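Local coordinates for protein KLLA0B12012p (Kluyveromyces lactis, PDB 6Y3P) that probably binds ATP and metal ions through a tubulin-tyrosine-ligase-like ATP-grasp domain near its C-terminus and is a direct partner of the decapping enzyme Dcp2, at residues N72-R77 against S325-G330; K78-K83 against L344-F349; G225-F230 against E393-K398. All coordinates share one frame; numbering follows the deposited sequence.

The three contacts reach one antiparallel sheet of the ATP-grasp domain. Contacts 1 and 2 have centres about 11 Å apart and set the loop N72-R77, then the short helix 78-81 and the start of the next helix at K83, against the neighbouring strands 326-335 and 341-347. G330 N and N347 O probably hydrogen-bond at 2.8 Å, and the F349 ring packs on S73 and E327. Contact 3 lies about 13 Å from contact 1 between centres, and Y74 OH reaches G225 O at 2.7 Å. Contacts 2 and 3, centres about 18 Å apart, do not touch. Contact 2 carries E345-x-N347, a pattern that in ATP-grasp enzymes usually helps bind the metal of ATP, and probably borders that site.

Contact 1: N72-R77 against S325-G330; sequences NSYIYR and SLETFG
The carboxylate of E327 does most of the polar work here, holding the loop N72-R77 against the strand. Its CG lies anti to the backbone N (chi1 -168°) and the chain runs on extended, which carries OE1 to Y74 N and OE2 to R77 NH2. OE1 takes the backbone N-H of Y74 at 3.0 Å in a nearly straight bond (168°), met on its anti side and somewhat out of the carboxylate plane. OE2 forms a salt bridge with NH2 of R77 at 2.8 Å, while the same NH2 makes a weak second bond to OE1 at 3.3 Å. The guanidinium offers its edge, its plane turned 37° from the carboxylate, and also makes a cation-pi contact with Y55.

Two serines add hydroxyl bonds. S325 OG donates to S73 O at 3.0 Å, and S73 OG turns back within the loop to donate to Y74 O. A water bridges the backbones further along, giving a hydrogen to N72 O at 2.7 Å and accepting one from T328 N.

The Y74 ring supplies the packing. S325 CB sits over the centre of one face, 3.7 Å from the centroid, a CH-pi contact, and E327 CB comes up at the ring edge, 3.5 Å from CD1. The hydroxyl beyond is fixed by G225 O. F329 takes CG of R77 at its own edge, and L326 CD1 rests on CB of N72, whose amide oxygen is held by G53.

All eight touching residues are buried. A backbone hydrogen bond between L326 and A71, on the outermost strand 69-71 of the parallel sheet, together with the loop's contacts to S325-F329, joins that N-terminal sheet to the antiparallel sheet that holds strand 326-335, as expected of an ATP-grasp fold.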
ATOM      1  N   ASN A  72      14.973   5.691  -7.833  1.00 49.81           N
ATOM      2  CA  ASN A  72      13.541   5.416  -7.727  1.00 48.49           C
ATOM      3  C   ASN A  72      13.189   4.764  -6.366  1.00 52.95           C
ATOM      4  O   ASN A  72      12.395   3.833  -6.294  1.00 52.28           O
ATOM      5  CB  ASN A  72      13.049   4.577  -8.918  1.00 45.98           C
ATOM      6  CG  ASN A  72      13.588   3.172  -8.957  1.00 48.47           C
ATOM      7  OD1 ASN A  72      14.791   2.950  -8.969  1.00 48.40           O
ATOM      8  ND2 ASN A  72      12.702   2.189  -9.028  1.00 43.07           N
ATOM      9  N   SER A  73      13.771   5.281  -5.281  1.00 50.41           N
ATOM     10  CA  SER A  73      13.475   4.825  -3.926  1.00 49.64           C
ATOM     11  C   SER A  73      13.882   5.858  -2.905  1.00 51.68           C
ATOM     12  O   SER A  73      14.859   6.599  -3.124  1.00 49.88           O
ATOM     13  CB  SER A  73      14.198   3.518  -3.594  1.00 52.98           C
ATOM     14  OG  SER A  73      13.672   2.952  -2.403  1.00 59.62           O
ATOM     15  N   TYR A  74      13.170   5.846  -1.752  1.00 46.67           N
ATOM     16  CA  TYR A  74      13.507   6.658  -0.589  1.00 46.96           C
ATOM     17  C   TYR A  74      14.299   5.770   0.357  1.00 55.44           C
ATOM     18  O   TYR A  74      14.339   4.551   0.162  1.00 55.65           O
ATOM     19  CB  TYR A  74      12.263   7.251   0.091  1.00 45.73           C
ATOM     20  CG  TYR A  74      11.644   8.393  -0.676  1.00 44.05           C
ATOM     21  CD1 TYR A  74      10.703   8.159  -1.671  1.00 44.15           C
ATOM     22  CD2 TYR A  74      11.953   9.714  -0.367  1.00 45.70           C
ATOM     23  CE1 TYR A  74      10.129   9.206  -2.383  1.00 43.80           C
ATOM     24  CE2 TYR A  74      11.373  10.774  -1.062  1.00 45.74           C
ATOM     25  CZ  TYR A  74      10.450  10.514  -2.062  1.00 49.72           C
ATOM     26  OH  TYR A  74       9.862  11.549  -2.747  1.00 47.92           O
ATOM     27  N   ILE A  75      14.973   6.376   1.348  1.00 55.51           N
ATOM     28  CA  ILE A  75      15.807   5.648   2.297  1.00 56.34           C
ATOM     29  C   ILE A  75      15.004   5.193   3.522  1.00 60.18           C
ATOM     30  O   ILE A  75      15.034   4.008   3.854  1.00 59.38           O
ATOM     31  CB  ILE A  75      17.066   6.474   2.645  1.00 60.89           C
ATOM     32  CG1 ILE A  75      18.022   6.506   1.432  1.00 62.31           C
ATOM     33  CG2 ILE A  75      17.792   5.901   3.873  1.00 62.98           C
ATOM     34  CD1 ILE A  75      19.222   7.423   1.552  1.00 68.98           C
ATOM     35  N   TYR A  76      14.294   6.130   4.182  1.00 56.95           N
ATOM     36  CA  TYR A  76      13.519   5.868   5.395  1.00 56.66           C
ATOM     37  C   TYR A  76      12.042   5.783   5.075  1.00 59.81           C
ATOM     38  O   TYR A  76      11.368   6.805   4.991  1.00 60.32           O
ATOM     39  CB  TYR A  76      13.790   6.948   6.473  1.00 58.60           C
ATOM     40  CG  TYR A  76      15.228   7.018   6.941  1.00 61.36           C
ATOM     41  CD1 TYR A  76      15.758   6.042   7.781  1.00 63.84           C
ATOM     42  CD2 TYR A  76      16.071   8.036   6.514  1.00 62.11           C
ATOM     43  CE1 TYR A  76      17.088   6.076   8.182  1.00 65.58           C
ATOM     44  CE2 TYR A  76      17.394   8.098   6.930  1.00 64.15           C
ATOM     45  CZ  TYR A  76      17.899   7.118   7.773  1.00 71.61           C
ATOM     46  OH  TYR A  76      19.204   7.175   8.201  1.00 67.92           O
ATOM     47  N   ARG A  77      11.531   4.576   4.881  1.00 55.68           N
ATOM     48  CA  ARG A  77      10.129   4.445   4.560  1.00 55.04           C
ATOM     49  C   ARG A  77       9.428   3.311   5.350  1.00 59.89           C
ATOM     50  O   ARG A  77       8.272   3.005   5.076  1.00 60.69           O
ATOM     51  CB  ARG A  77       9.948   4.337   3.031  1.00 55.48           C
ATOM     52  CG  ARG A  77      10.348   3.033   2.396  1.00 60.36           C
ATOM     53  CD  ARG A  77      11.668   3.082   1.651  1.00 58.65           C
ATOM     54  NE  ARG A  77      12.180   1.712   1.557  1.00 65.92           N
ATOM     55  CZ  ARG A  77      12.037   0.921   0.501  1.00 82.17           C
ATOM     56  NH1 ARG A  77      12.481  -0.331   0.536  1.00 83.44           N
ATOM     57  NH2 ARG A  77      11.464   1.376  -0.605  1.00 63.02           N
ATOM     58  N   SER A 325      15.078  11.736  -4.519  1.00 46.16           N
ATOM     59  CA  SER A 325      14.375  10.460  -4.608  1.00 44.22           C
ATOM     60  C   SER A 325      12.995  10.657  -5.177  1.00 45.91           C
ATOM     61  O   SER A 325      12.437  11.743  -5.079  1.00 44.77           O
ATOM     62  CB  SER A 325      14.227   9.826  -3.230  1.00 43.74           C
ATOM     63  OG  SER A 325      15.479   9.542  -2.645  1.00 54.83           O
ATOM     64  N   LEU A 326      12.462   9.600  -5.770  1.00 43.49           N
ATOM     65  CA  LEU A 326      11.071   9.443  -6.163  1.00 45.36           C
ATOM     66  C   LEU A 326      10.737   7.991  -5.887  1.00 51.69           C
ATOM     67  O   LEU A 326      11.646   7.173  -5.825  1.00 53.52           O
ATOM     68  CB  LEU A 326      10.680   9.880  -7.606  1.00 45.75           C
ATOM     69  CG  LEU A 326      11.243   9.133  -8.826  1.00 50.41           C
ATOM     70  CD1 LEU A 326      10.581   7.752  -9.020  1.00 49.24           C
ATOM     71  CD2 LEU A 326      10.980   9.940 -10.049  1.00 52.04           C
ATOM     72  N   GLU A 327       9.480   7.670  -5.676  1.00 47.53           N
ATOM     73  CA  GLU A 327       9.116   6.284  -5.447  1.00 46.60           C
ATOM     74  C   GLU A 327       7.659   6.065  -5.745  1.00 49.08           C
ATOM     75  O   GLU A 327       6.834   6.858  -5.310  1.00 47.70           O
ATOM     76  CB  GLU A 327       9.468   5.801  -4.017  1.00 47.18           C
ATOM     77  CG  GLU A 327       9.363   4.284  -3.890  1.00 53.12           C
ATOM     78  CD  GLU A 327       9.917   3.609  -2.652  1.00 59.16           C
ATOM     79  OE1 GLU A 327      10.655   4.275  -1.893  1.00 49.95           O
ATOM     80  OE2 GLU A 327       9.613   2.411  -2.442  1.00 51.35           O
ATOM     81  N   THR A 328       7.331   4.962  -6.440  1.00 45.95           N
ATOM     82  CA  THR A 328       5.928   4.652  -6.635  1.00 44.84           C
ATOM     83  C   THR A 328       5.627   3.428  -5.765  1.00 49.60           C
ATOM     84  O   THR A 328       6.334   2.419  -5.797  1.00 49.18           O
ATOM     85  CB  THR A 328       5.435   4.641  -8.089  1.00 48.35           C
ATOM     86  OG1 THR A 328       4.730   3.439  -8.378  1.00 53.81           O
ATOM     87  CG2 THR A 328       6.497   4.928  -9.099  1.00 42.22           C
ATOM     88  N   PHE A 329       4.621   3.581  -4.918  1.00 45.08           N
ATOM     89  CA  PHE A 329       4.189   2.565  -3.980  1.00 44.65           C
ATOM     90  C   PHE A 329       2.835   2.022  -4.434  1.00 49.20           C
ATOM     91  O   PHE A 329       2.079   2.722  -5.114  1.00 47.41           O
ATOM     92  CB  PHE A 329       4.005   3.178  -2.577  1.00 45.62           C
ATOM     93  CG  PHE A 329       5.196   3.896  -1.991  1.00 46.20           C
ATOM     94  CD1 PHE A 329       5.385   5.257  -2.208  1.00 47.59           C
ATOM     95  CD2 PHE A 329       6.083   3.230  -1.149  1.00 47.79           C
ATOM     96  CE1 PHE A 329       6.465   5.935  -1.620  1.00 48.77           C
ATOM     97  CE2 PHE A 329       7.160   3.908  -0.556  1.00 49.92           C
ATOM     98  CZ  PHE A 329       7.347   5.253  -0.804  1.00 47.62           C
ATOM     99  N   GLY A 330       2.543   0.795  -3.996  1.00 45.13           N
ATOM    100  CA  GLY A 330       1.275   0.118  -4.208  1.00 44.17           C
ATOM    101  C   GLY A 330       0.415   0.195  -2.962  1.00 48.05           C
ATOM    102  O   GLY A 330       0.701  -0.480  -1.970  1.00 46.83           O
TER
HETATM  103  O   HOH W   1       9.954   3.293  -7.348  1.00 45.48           O

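Contact 2: K78-K83 against L344-F349; sequences KAIIRK and LEVNAF
V346 and A348 meet the turn of helix 78-81 with small apolar surfaces. CG1 of V346 touches CD1 of I80 at 3.8 Å, the two side chains slanting across each other, and the same methyl comes within 4.1 Å of I81 CG2. That branch of I81 is shared: it also packs on CB of A348 at 3.6 Å, with I81 CD1 a little further off on the same methyl. Backbone oxygens join in on both sides. I80 O approaches V346 CB at 3.4 Å, and the I81 CA hydrogen points to V346 O. A water bridges I80 O and V346 N, donating to I80 O at 2.8 Å and accepting from V346 N at 3.2 Å.

At the other end, K83 donates through NZ to L344 O at 2.8 Å, in the carbonyl plane and on a lone pair. Bends at chi2 (38°) and chi4 (-78°) bring the chain round beside that oxygen, with CD of K83 3.2 Å from L344 O. Q198 OE1 and L107 O accept from the same NZ, so the ammonium is tied by three oxygens and links strand 341-347 to strand 194-200 and to the loop that holds L107.

The strand carries the E-x-N pattern, E345 and N347, which in ATP-grasp enzymes usually helps hold the magnesium of ATP. N347 ND2 makes a weak hydrogen bond to D332 OD2, while L344 and E345 both face D332 in a classic beta bulge.

Further out, the helix turn is closed by R82 N bonding to K78 O. Behind V346 and I80 stands helix 290-313, with L307 against the valine and F308 and A311 against the isoleucine.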
ATOM      1  N   LYS A  78      10.110   2.747   6.359  1.00 56.62           N
ATOM      2  CA  LYS A  78       9.642   1.665   7.247  1.00 56.14           C
ATOM      3  C   LYS A  78       8.336   2.018   7.966  1.00 61.66           C
ATOM      4  O   LYS A  78       7.487   1.148   8.157  1.00 60.86           O
ATOM      5  CB  LYS A  78      10.757   1.305   8.252  1.00 57.74           C
ATOM      6  CG  LYS A  78      10.317   0.677   9.567  1.00 62.02           C
ATOM      7  CD  LYS A  78      11.458  -0.062  10.216  1.00 65.82           C
ATOM      8  CE  LYS A  78      11.024  -0.671  11.514  1.00 65.06           C
ATOM      9  NZ  LYS A  78      12.046  -1.598  12.067  1.00 64.87           N
ATOM     10  N   ALA A  79       8.175   3.310   8.325  1.00 59.34           N
ATOM     11  CA  ALA A  79       6.999   3.886   8.986  1.00 57.83           C
ATOM     12  C   ALA A  79       5.713   3.748   8.141  1.00 61.32           C
ATOM     13  O   ALA A  79       4.628   3.899   8.694  1.00 62.11           O
ATOM     14  CB  ALA A  79       7.261   5.352   9.328  1.00 58.03           C
ATOM     15  N   ILE A  80       5.818   3.468   6.816  1.00 56.62           N
ATOM     16  CA  ILE A  80       4.624   3.286   5.978  1.00 55.73           C
ATOM     17  C   ILE A  80       4.612   1.916   5.282  1.00 58.05           C
ATOM     18  O   ILE A  80       3.542   1.343   5.146  1.00 57.13           O
ATOM     19  CB  ILE A  80       4.313   4.468   4.987  1.00 58.79           C
ATOM     20  CG1 ILE A  80       5.214   4.470   3.727  1.00 59.61           C
ATOM     21  CG2 ILE A  80       4.354   5.824   5.704  1.00 58.35           C
ATOM     22  CD1 ILE A  80       4.684   5.277   2.569  1.00 60.29           C
ATOM     23  N   ILE A  81       5.772   1.365   4.876  1.00 56.10           N
ATOM     24  CA  ILE A  81       5.780   0.059   4.180  1.00 55.26           C
ATOM     25  C   ILE A  81       5.708  -1.132   5.155  1.00 60.19           C
ATOM     26  O   ILE A  81       5.430  -2.249   4.719  1.00 59.54           O
ATOM     27  CB  ILE A  81       6.909  -0.104   3.125  1.00 57.65           C
ATOM     28  CG1 ILE A  81       8.327   0.072   3.738  1.00 59.16           C
ATOM     29  CG2 ILE A  81       6.664   0.829   1.937  1.00 54.26           C
ATOM     30  CD1 ILE A  81       9.491  -0.563   2.931  1.00 61.96           C
ATOM     31  N   ARG A  82       5.875  -0.895   6.465  1.00 59.56           N
ATOM     32  CA  ARG A  82       5.736  -1.969   7.449  1.00 60.93           C
ATOM     33  C   ARG A  82       4.403  -1.795   8.154  1.00 64.54           C
ATOM     34  O   ARG A  82       4.206  -0.796   8.840  1.00 62.68           O
ATOM     35  CB  ARG A  82       6.912  -2.000   8.444  1.00 63.99           C
ATOM     36  CG  ARG A  82       8.246  -2.423   7.822  1.00 76.20           C
ATOM     37  CD  ARG A  82       8.463  -3.931   7.825  1.00 90.97           C
ATOM     38  NE  ARG A  82       8.516  -4.493   9.180  1.00103.91           N
ATOM     39  CZ  ARG A  82       9.606  -4.529   9.946  1.00122.41           C
ATOM     40  NH1 ARG A  82      10.755  -4.026   9.506  1.00107.96           N
ATOM     41  NH2 ARG A  82       9.553  -5.065  11.158  1.00112.19           N
ATOM     42  N   LYS A  83       3.479  -2.761   7.966  1.00 62.59           N
ATOM     43  CA  LYS A  83       2.115  -2.732   8.518  1.00 62.71           C
ATOM     44  C   LYS A  83       2.075  -2.599  10.059  1.00 68.51           C
ATOM     45  O   LYS A  83       1.128  -2.001  10.565  1.00 69.33           O
ATOM     46  CB  LYS A  83       1.266  -3.927   7.998  1.00 64.67           C
ATOM     47  CG  LYS A  83      -0.253  -3.922   8.325  1.00 71.36           C
ATOM     48  CD  LYS A  83      -0.965  -2.545   8.265  1.00 75.03           C
ATOM     49  CE  LYS A  83      -2.269  -2.473   9.047  1.00 70.21           C
ATOM     50  NZ  LYS A  83      -3.413  -3.118   8.326  1.00 63.25           N
ATOM     51  N   LEU A 344      -5.370  -0.895   3.935  1.00 47.84           N
ATOM     52  CA  LEU A 344      -4.880  -2.119   4.511  1.00 49.23           C
ATOM     53  C   LEU A 344      -3.361  -2.069   4.640  1.00 53.20           C
ATOM     54  O   LEU A 344      -2.838  -2.357   5.714  1.00 53.31           O
ATOM     55  CB  LEU A 344      -5.355  -3.322   3.665  1.00 49.82           C
ATOM     56  CG  LEU A 344      -4.806  -4.695   4.041  1.00 56.02           C
ATOM     57  CD1 LEU A 344      -5.392  -5.205   5.385  1.00 56.47           C
ATOM     58  CD2 LEU A 344      -5.058  -5.692   2.916  1.00 58.96           C
ATOM     59  N   GLU A 345      -2.650  -1.729   3.549  1.00 48.59           N
ATOM     60  CA  GLU A 345      -1.177  -1.707   3.535  1.00 47.48           C
ATOM     61  C   GLU A 345      -0.616  -0.891   2.391  1.00 48.30           C
ATOM     62  O   GLU A 345      -1.318  -0.567   1.419  1.00 46.26           O
ATOM     63  CB  GLU A 345      -0.606  -3.138   3.458  1.00 48.85           C
ATOM     64  CG  GLU A 345      -0.941  -3.857   2.156  1.00 60.99           C
ATOM     65  CD  GLU A 345      -0.740  -5.360   2.134  1.00 83.46           C
ATOM     66  OE1 GLU A 345      -0.022  -5.876   3.020  1.00 57.77           O
ATOM     67  OE2 GLU A 345      -1.282  -6.019   1.216  1.00 92.34           O
ATOM     68  N   VAL A 346       0.682  -0.598   2.509  1.00 43.50           N
ATOM     69  CA  VAL A 346       1.469   0.128   1.529  1.00 42.31           C
ATOM     70  C   VAL A 346       2.609  -0.829   1.178  1.00 48.39           C
ATOM     71  O   VAL A 346       3.300  -1.317   2.060  1.00 48.50           O
ATOM     72  CB  VAL A 346       1.955   1.493   2.110  1.00 44.77           C
ATOM     73  CG1 VAL A 346       2.888   2.226   1.149  1.00 44.17           C
ATOM     74  CG2 VAL A 346       0.779   2.383   2.521  1.00 43.40           C
ATOM     75  N   ASN A 347       2.739  -1.156  -0.098  1.00 47.83           N
ATOM     76  CA  ASN A 347       3.772  -2.054  -0.602  1.00 48.70           C
ATOM     77  C   ASN A 347       4.774  -1.294  -1.457  1.00 53.62           C
ATOM     78  O   ASN A 347       4.408  -0.606  -2.411  1.00 52.31           O
ATOM     79  CB  ASN A 347       3.173  -3.225  -1.404  1.00 49.18           C
ATOM     80  CG  ASN A 347       2.245  -4.095  -0.602  1.00 69.27           C
ATOM     81  OD1 ASN A 347       2.654  -4.809   0.319  1.00 64.18           O
ATOM     82  ND2 ASN A 347       0.971  -4.033  -0.924  1.00 58.44           N
ATOM     83  N   ALA A 348       6.034  -1.417  -1.072  1.00 52.54           N
ATOM     84  CA  ALA A 348       7.206  -0.886  -1.754  1.00 53.14           C
ATOM     85  C   ALA A 348       7.505  -1.879  -2.859  1.00 56.89           C
ATOM     86  O   ALA A 348       7.246  -3.082  -2.696  1.00 54.39           O
ATOM     87  CB  ALA A 348       8.398  -0.845  -0.791  1.00 54.16           C
ATOM     88  N   PHE A 349       8.060  -1.375  -3.971  1.00 55.49           N
ATOM     89  CA  PHE A 349       8.469  -2.140  -5.150  1.00 56.20           C
ATOM     90  C   PHE A 349       7.389  -3.181  -5.565  1.00 62.04           C
ATOM     91  O   PHE A 349       7.650  -4.391  -5.617  1.00 62.36           O
ATOM     92  CB  PHE A 349       9.880  -2.730  -4.920  1.00 58.06           C
ATOM     93  CG  PHE A 349      10.926  -1.639  -5.043  1.00 59.41           C
ATOM     94  CD1 PHE A 349      11.147  -0.740  -3.999  1.00 61.70           C
ATOM     95  CD2 PHE A 349      11.639  -1.464  -6.227  1.00 61.21           C
ATOM     96  CE1 PHE A 349      12.070   0.298  -4.132  1.00 63.49           C
ATOM     97  CE2 PHE A 349      12.549  -0.416  -6.363  1.00 64.79           C
ATOM     98  CZ  PHE A 349      12.772   0.450  -5.310  1.00 63.19           C
TER
HETATM   99  O   HOH W   2       2.163  -1.063   5.291  1.00 44.23           O

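Contact 3: G225-F230 against E393-K398; sequences GDLQVF and EVLKLK
Q228 reaches over the face it shares with F230, E393 and K396. From CB its CG goes anti to the carbonyl carbon (chi1 -84°), which lays CG against K396 CG at 3.7 Å, the two side chains running alongside and pointing the same way. CD passes within 3.8 Å of E393 OE2. At the tip, NE2 donates to that same OE2 at 2.8 Å with an N-H...O angle of 162°. The acceptor lies in the amide plane, but the amide comes to it from above the carboxylate plane, the two groups standing 77° apart. K396 NZ makes a weak salt bridge to OE2, and CB of E393 touches CE1 of F230. A leucine in place of Q228 would probably leave E393 OE2 without its amide donor, with only the weak K396 bridge among these partners to restrain it.

Beneath these side chains the strands pair antiparallel: V229 N binds L395 O, and V394 N binds V229 O. Just beyond the strand ends, L227 and L397 exchange backbone bonds, L227 N to L397 O at 3.0 Å and L397 N to L227 O at 2.8 Å. Between V229 and F230 the register slips by one, a beta bulge. On the other face V229 packs on V394 and L395, and helix 290-313 covers it with V304 and F308.

The strand near the C-terminus is sewn on by backbone bonds, with an apolar face turned to the helix and a mixed face where F230 packs beside a carboxylate oxygen shared by an amide and an ammonium, which probably steadies its charge.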
ATOM      1  N   GLY A 225      10.518  13.799  -4.689  1.00 48.69           N
ATOM      2  CA  GLY A 225      11.370  14.732  -3.951  1.00 49.18           C
ATOM      3  C   GLY A 225      10.946  14.981  -2.518  1.00 54.42           C
ATOM      4  O   GLY A 225      10.469  14.060  -1.850  1.00 51.81           O
ATOM      5  N   ASP A 226      11.098  16.258  -2.046  1.00 53.53           N
ATOM      6  CA  ASP A 226      10.716  16.677  -0.699  1.00 52.87           C
ATOM      7  C   ASP A 226       9.745  17.887  -0.694  1.00 54.92           C
ATOM      8  O   ASP A 226      10.174  19.017  -0.481  1.00 54.04           O
ATOM      9  CB  ASP A 226      11.957  16.925   0.183  1.00 55.95           C
ATOM     10  CG  ASP A 226      11.704  17.168   1.669  1.00 71.41           C
ATOM     11  OD1 ASP A 226      10.554  17.544   2.037  1.00 69.67           O
ATOM     12  OD2 ASP A 226      12.676  17.076   2.458  1.00 83.78           O
ATOM     13  N   LEU A 227       8.426  17.666  -0.811  1.00 50.82           N
ATOM     14  CA  LEU A 227       7.744  16.412  -1.089  1.00 48.84           C
ATOM     15  C   LEU A 227       6.506  16.719  -1.885  1.00 51.55           C
ATOM     16  O   LEU A 227       5.734  17.607  -1.514  1.00 51.81           O
ATOM     17  CB  LEU A 227       7.336  15.691   0.219  1.00 48.33           C
ATOM     18  CG  LEU A 227       6.449  14.418   0.087  1.00 51.26           C
ATOM     19  CD1 LEU A 227       7.286  13.180  -0.267  1.00 50.96           C
ATOM     20  CD2 LEU A 227       5.690  14.155   1.368  1.00 51.51           C
ATOM     21  N   GLN A 228       6.277  15.938  -2.941  1.00 46.38           N
ATOM     22  CA  GLN A 228       5.052  15.975  -3.722  1.00 44.56           C
ATOM     23  C   GLN A 228       4.501  14.579  -3.750  1.00 50.60           C
ATOM     24  O   GLN A 228       5.259  13.616  -3.910  1.00 52.15           O
ATOM     25  CB  GLN A 228       5.304  16.467  -5.128  1.00 45.58           C
ATOM     26  CG  GLN A 228       5.319  17.985  -5.227  1.00 62.32           C
ATOM     27  CD  GLN A 228       5.771  18.384  -6.595  1.00 72.76           C
ATOM     28  OE1 GLN A 228       6.919  18.134  -6.977  1.00 68.05           O
ATOM     29  NE2 GLN A 228       4.852  18.909  -7.399  1.00 56.38           N
ATOM     30  N   VAL A 229       3.188  14.453  -3.534  1.00 47.54           N
ATOM     31  CA  VAL A 229       2.508  13.159  -3.522  1.00 45.53           C
ATOM     32  C   VAL A 229       1.500  13.132  -4.650  1.00 47.37           C
ATOM     33  O   VAL A 229       0.668  14.029  -4.758  1.00 46.95           O
ATOM     34  CB  VAL A 229       1.889  12.758  -2.163  1.00 48.12           C
ATOM     35  CG1 VAL A 229       1.400  11.306  -2.216  1.00 46.92           C
ATOM     36  CG2 VAL A 229       2.877  12.953  -1.008  1.00 47.57           C
ATOM     37  N   PHE A 230       1.621  12.123  -5.520  1.00 43.23           N
ATOM     38  CA  PHE A 230       0.797  11.985  -6.696  1.00 42.73           C
ATOM     39  C   PHE A 230       0.077  10.665  -6.683  1.00 48.41           C
ATOM     40  O   PHE A 230       0.699   9.605  -6.564  1.00 48.29           O
ATOM     41  CB  PHE A 230       1.656  12.083  -7.956  1.00 44.67           C
ATOM     42  CG  PHE A 230       2.360  13.400  -8.144  1.00 46.17           C
ATOM     43  CD1 PHE A 230       1.730  14.457  -8.789  1.00 49.05           C
ATOM     44  CD2 PHE A 230       3.663  13.580  -7.696  1.00 47.80           C
ATOM     45  CE1 PHE A 230       2.384  15.668  -8.975  1.00 49.85           C
ATOM     46  CE2 PHE A 230       4.318  14.788  -7.893  1.00 51.43           C
ATOM     47  CZ  PHE A 230       3.671  15.827  -8.523  1.00 49.39           C
ATOM     48  N   GLU A 393      -1.832  15.594  -7.966  1.00 49.08           N
ATOM     49  CA  GLU A 393      -1.059  16.027  -6.811  1.00 49.13           C
ATOM     50  C   GLU A 393      -2.005  16.212  -5.630  1.00 53.52           C
ATOM     51  O   GLU A 393      -2.844  17.116  -5.663  1.00 54.78           O
ATOM     52  CB  GLU A 393      -0.309  17.308  -7.101  1.00 51.06           C
ATOM     53  CG  GLU A 393       0.812  17.527  -6.107  1.00 61.37           C
ATOM     54  CD  GLU A 393       1.291  18.957  -6.107  1.00 81.93           C
ATOM     55  OE1 GLU A 393       0.750  19.762  -5.318  1.00 82.04           O
ATOM     56  OE2 GLU A 393       2.137  19.292  -6.962  1.00 80.87           O
ATOM     57  N   VAL A 394      -1.868  15.347  -4.592  1.00 46.63           N
ATOM     58  CA  VAL A 394      -2.754  15.315  -3.424  1.00 45.55           C
ATOM     59  C   VAL A 394      -2.121  15.947  -2.182  1.00 51.81           C
ATOM     60  O   VAL A 394      -2.821  16.250  -1.213  1.00 52.98           O
ATOM     61  CB  VAL A 394      -3.291  13.882  -3.144  1.00 48.53           C
ATOM     62  CG1 VAL A 394      -4.051  13.343  -4.341  1.00 47.51           C
ATOM     63  CG2 VAL A 394      -2.165  12.918  -2.744  1.00 48.48           C
ATOM     64  N   LEU A 395      -0.802  16.128  -2.202  1.00 47.58           N
ATOM     65  CA  LEU A 395      -0.062  16.770  -1.113  1.00 46.47           C
ATOM     66  C   LEU A 395       1.197  17.355  -1.653  1.00 50.63           C
ATOM     67  O   LEU A 395       1.848  16.735  -2.497  1.00 49.85           O
ATOM     68  CB  LEU A 395       0.277  15.790   0.028  1.00 45.32           C
ATOM     69  CG  LEU A 395       0.914  16.403   1.292  1.00 49.13           C
ATOM     70  CD1 LEU A 395      -0.110  17.234   2.105  1.00 48.66           C
ATOM     71  CD2 LEU A 395       1.582  15.340   2.154  1.00 45.55           C
ATOM     72  N   LYS A 396       1.552  18.540  -1.149  1.00 49.18           N
ATOM     73  CA  LYS A 396       2.803  19.212  -1.452  1.00 50.34           C
ATOM     74  C   LYS A 396       3.330  19.825  -0.177  1.00 58.51           C
ATOM     75  O   LYS A 396       2.636  20.634   0.448  1.00 59.81           O
ATOM     76  CB  LYS A 396       2.625  20.277  -2.539  1.00 52.48           C
ATOM     77  CG  LYS A 396       3.940  20.774  -3.144  1.00 63.01           C
ATOM     78  CD  LYS A 396       3.927  22.293  -3.445  1.00 70.85           C
ATOM     79  CE  LYS A 396       3.091  22.728  -4.631  1.00 77.34           C
ATOM     80  NZ  LYS A 396       3.638  22.247  -5.930  1.00 88.16           N
ATOM     81  N   LEU A 397       4.539  19.424   0.233  1.00 56.52           N
ATOM     82  CA  LEU A 397       5.217  20.007   1.391  1.00 58.21           C
ATOM     83  C   LEU A 397       6.440  20.771   0.917  1.00 67.01           C
ATOM     84  O   LEU A 397       7.181  20.274   0.057  1.00 65.28           O
ATOM     85  CB  LEU A 397       5.650  18.940   2.410  1.00 58.16           C
ATOM     86  CG  LEU A 397       4.552  18.079   3.044  1.00 62.45           C
ATOM     87  CD1 LEU A 397       5.167  16.958   3.838  1.00 63.41           C
ATOM     88  CD2 LEU A 397       3.635  18.897   3.946  1.00 63.02           C
ATOM     89  N   LYS A 398       6.665  21.973   1.485  1.00 68.92           N
ATOM     90  CA  LYS A 398       7.831  22.802   1.171  1.00 71.63           C
ATOM     91  C   LYS A 398       8.918  22.532   2.204  1.00 80.37           C
ATOM     92  O   LYS A 398       8.878  23.130   3.288  1.00 83.42           O
ATOM     93  CB  LYS A 398       7.474  24.309   1.128  1.00 74.59           C
ATOM     94  CG  LYS A 398       6.848  24.749  -0.185  1.00 87.20           C
ATOM     95  CD  LYS A 398       5.826  25.863   0.012  1.00 96.06           C
ATOM     96  CE  LYS A 398       4.853  25.977  -1.144  1.00108.24           C
ATOM     97  NZ  LYS A 398       3.849  24.873  -1.157  1.00117.49           N
TER